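Local coordinates for transcription factor tau 138 kDa subunit (Saccharomyces cerevisiae, PDB 5AIM), which helps the transcription factor TFIIIC bind boxB promoter DNA of tRNA genes for RNA polymerase III recruitment, and is represented here by its central extended winged-helix domain, at residues V85-D88 with A89-Y93. Numbering follows the deposited sequence. Where two conformers were deposited one is given.
Sequences VGED and AIQRY
Asp-88 OD2 is gripped by two nitrogens of Arg-92 one turn on: NE at 2.6 Å, from above the carboxylate plane, and NH2 at 2.7 Å, nearly along the C-O axis. In this salt bridge the carboxylate and guanidinium planes are 54° apart, and both nitrogens converge on one oxygen; a bend at chi3 (-80°) turns the NE/NH2 side to OD2, while Asp-88 O lies above one guanidinium face, out toward its rim. A second i/i+4 pair lies on another flank of the helix. In one of two conformers, Glu-87 OE2 takes Gln-91 NE2 at 2.7 Å and also a salt bridge from Arg-70 of strand 68-71, tying the helix start to the sheet. Gly-86 is the N-cap of helix 87-96, its O receiving Ile-90 N at 3.3 Å, while a water links Val-85 O to Ala-89 N. Beneath, Val-85 spreads its methyls, CG2 on Ala-89 CB (3.8 Å) and CG1 on Ile-90 CG1; both Val-85 and Ile-90 also touch Val-28. Were buried Ile-90 an alanine, Val-85 CG1 would probably lose its neighbour and a gap open toward strand 28-30. Acidic side chains in the first turn probably interact favourably with the positive end of the helix dipole, steadying this C-terminal helix.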
ATOM      1  N   VAL A  85       1.386 -13.460  -0.629  1.00 25.28           N
ATOM      2  CA  VAL A  85       2.059 -13.476   0.669  1.00 25.97           C
ATOM      3  C   VAL A  85       1.610 -14.649   1.548  1.00 26.90           C
ATOM      4  O   VAL A  85       2.378 -15.144   2.376  1.00 29.82           O
ATOM      5  CB  VAL A  85       1.857 -12.141   1.424  1.00 29.01           C
ATOM      6  CG1 VAL A  85       0.403 -11.975   1.876  1.00 24.21           C
ATOM      7  CG2 VAL A  85       2.815 -12.045   2.608  1.00 27.98           C
ATOM      8  N   GLY A  86       0.371 -15.092   1.364  1.00 26.27           N
ATOM      9  CA  GLY A  86      -0.167 -16.210   2.124  1.00 26.39           C
ATOM     10  C   GLY A  86      -1.030 -15.765   3.294  1.00 26.73           C
ATOM     11  O   GLY A  86      -0.700 -14.808   3.995  1.00 25.91           O
ATOM     12  N   GLU A  87      -2.129 -16.473   3.521  1.00 31.14           N
ATOM     13  CA  GLU A  87      -3.090 -16.074   4.544  0.54 28.37           C
ATOM     14  C   GLU A  87      -2.518 -16.210   5.953  1.00 28.55           C
ATOM     15  O   GLU A  87      -2.926 -15.492   6.869  1.00 29.51           O
ATOM     16  CB  GLU A  87      -4.376 -16.893   4.428  0.54 33.49           C
ATOM     17  CG  GLU A  87      -5.484 -16.421   5.357  0.54 34.49           C
ATOM     18  CD  GLU A  87      -5.953 -15.014   5.052  0.54 30.31           C
ATOM     19  OE1 GLU A  87      -5.932 -14.619   3.867  0.54 37.79           O
ATOM     20  OE2 GLU A  87      -6.341 -14.304   6.001  0.54 30.67           O
ATOM     21  N   ASP A  88      -1.571 -17.125   6.129  1.00 30.32           N
ATOM     22  CA  ASP A  88      -0.911 -17.275   7.422  1.00 31.89           C
ATOM     23  C   ASP A  88      -0.247 -15.958   7.837  1.00 27.55           C
ATOM     24  O   ASP A  88      -0.408 -15.495   8.973  1.00 30.77           O
ATOM     25  CB  ASP A  88       0.123 -18.400   7.375  1.00 47.09           C
ATOM     26  CG  ASP A  88       0.858 -18.570   8.690  1.00 99.55           C
ATOM     27  OD1 ASP A  88       0.314 -19.241   9.593  1.00 79.47           O
ATOM     28  OD2 ASP A  88       1.978 -18.035   8.823  1.00 88.75           O
ATOM     29  N   ALA A  89       0.482 -15.348   6.905  1.00 27.59           N
ATOM     30  CA  ALA A  89       1.155 -14.080   7.163  1.00 25.04           C
ATOM     31  C   ALA A  89       0.154 -12.960   7.442  1.00 23.48           C
ATOM     32  O   ALA A  89       0.359 -12.127   8.329  1.00 25.63           O
ATOM     33  CB  ALA A  89       2.032 -13.713   5.981  1.00 24.88           C
ATOM     34  N   ILE A  90      -0.941 -12.955   6.689  1.00 22.97           N
ATOM     35  CA  ILE A  90      -1.972 -11.948   6.876  1.00 23.15           C
ATOM     36  C   ILE A  90      -2.557 -12.072   8.287  1.00 23.79           C
ATOM     37  O   ILE A  90      -2.651 -11.079   9.023  1.00 24.86           O
ATOM     38  CB  ILE A  90      -3.084 -12.068   5.801  1.00 23.63           C
ATOM     39  CG1 ILE A  90      -2.503 -11.782   4.410  1.00 25.59           C
ATOM     40  CG2 ILE A  90      -4.234 -11.100   6.091  1.00 28.40           C
ATOM     41  CD1 ILE A  90      -3.462 -12.068   3.266  1.00 29.04           C
ATOM     42  N   GLN A  91      -2.936 -13.287   8.670  1.00 25.46           N
ATOM     43  CA  GLN A  91      -3.514 -13.492   9.993  1.00 27.24           C
ATOM     44  C   GLN A  91      -2.503 -13.210  11.101  1.00 27.75           C
ATOM     45  O   GLN A  91      -2.863 -12.645  12.138  1.00 29.87           O
ATOM     46  CB  GLN A  91      -4.096 -14.900  10.125  1.00 29.81           C
ATOM     47  CG  GLN A  91      -5.316 -15.135   9.246  1.00 39.72           C
ATOM     48  CD  GLN A  91      -6.440 -14.147   9.512  1.00 72.00           C
ATOM     49  OE1 GLN A  91      -6.578 -13.627  10.620  1.00 42.11           O
ATOM     50  NE2 GLN A  91      -7.249 -13.883   8.493  1.00 53.54           N
ATOM     51  N   ARG A  92      -1.239 -13.577  10.880  1.00 27.61           N
ATOM     52  CA  ARG A  92      -0.193 -13.264  11.854  1.00 29.40           C
ATOM     53  C   ARG A  92      -0.081 -11.753  12.041  1.00 26.88           C
ATOM     54  O   ARG A  92       0.011 -11.257  13.171  1.00 29.04           O
ATOM     55  CB  ARG A  92       1.156 -13.857  11.434  1.00 33.65           C
ATOM     56  CG  ARG A  92       1.419 -15.244  12.004  1.00 43.76           C
ATOM     57  CD  ARG A  92       2.855 -15.709  11.769  1.00 44.96           C
ATOM     58  NE  ARG A  92       3.065 -16.224  10.417  1.00 81.28           N
ATOM     59  CZ  ARG A  92       3.625 -15.548   9.416  1.00101.84           C
ATOM     60  NH1 ARG A  92       4.055 -14.302   9.583  1.00 74.55           N
ATOM     61  NH2 ARG A  92       3.761 -16.130   8.231  1.00 70.44           N
ATOM     62  N   TYR A  93      -0.108 -11.022  10.932  1.00 24.82           N
ATOM     63  CA  TYR A  93      -0.078  -9.565  11.003  1.00 26.25           C
ATOM     64  C   TYR A  93      -1.308  -9.013  11.741  1.00 25.91           C
ATOM     65  O   TYR A  93      -1.177  -8.159  12.617  1.00 26.42           O
ATOM     66  CB  TYR A  93       0.028  -8.963   9.600  1.00 21.96           C
ATOM     67  CG  TYR A  93       0.047  -7.448   9.570  1.00 20.77           C
ATOM     68  CD1 TYR A  93       1.237  -6.742   9.708  1.00 21.83           C
ATOM     69  CD2 TYR A  93      -1.123  -6.726   9.386  1.00 22.05           C
ATOM     70  CE1 TYR A  93       1.250  -5.355   9.673  1.00 24.55           C
ATOM     71  CE2 TYR A  93      -1.117  -5.342   9.347  1.00 23.16           C
ATOM     72  CZ  TYR A  93       0.068  -4.663   9.492  1.00 23.70           C
ATOM     73  OH  TYR A  93       0.066  -3.286   9.457  1.00 24.78           O
TER
HETATM   74  O   HOH W   1       1.882 -16.902   4.588  1.00 44.58           O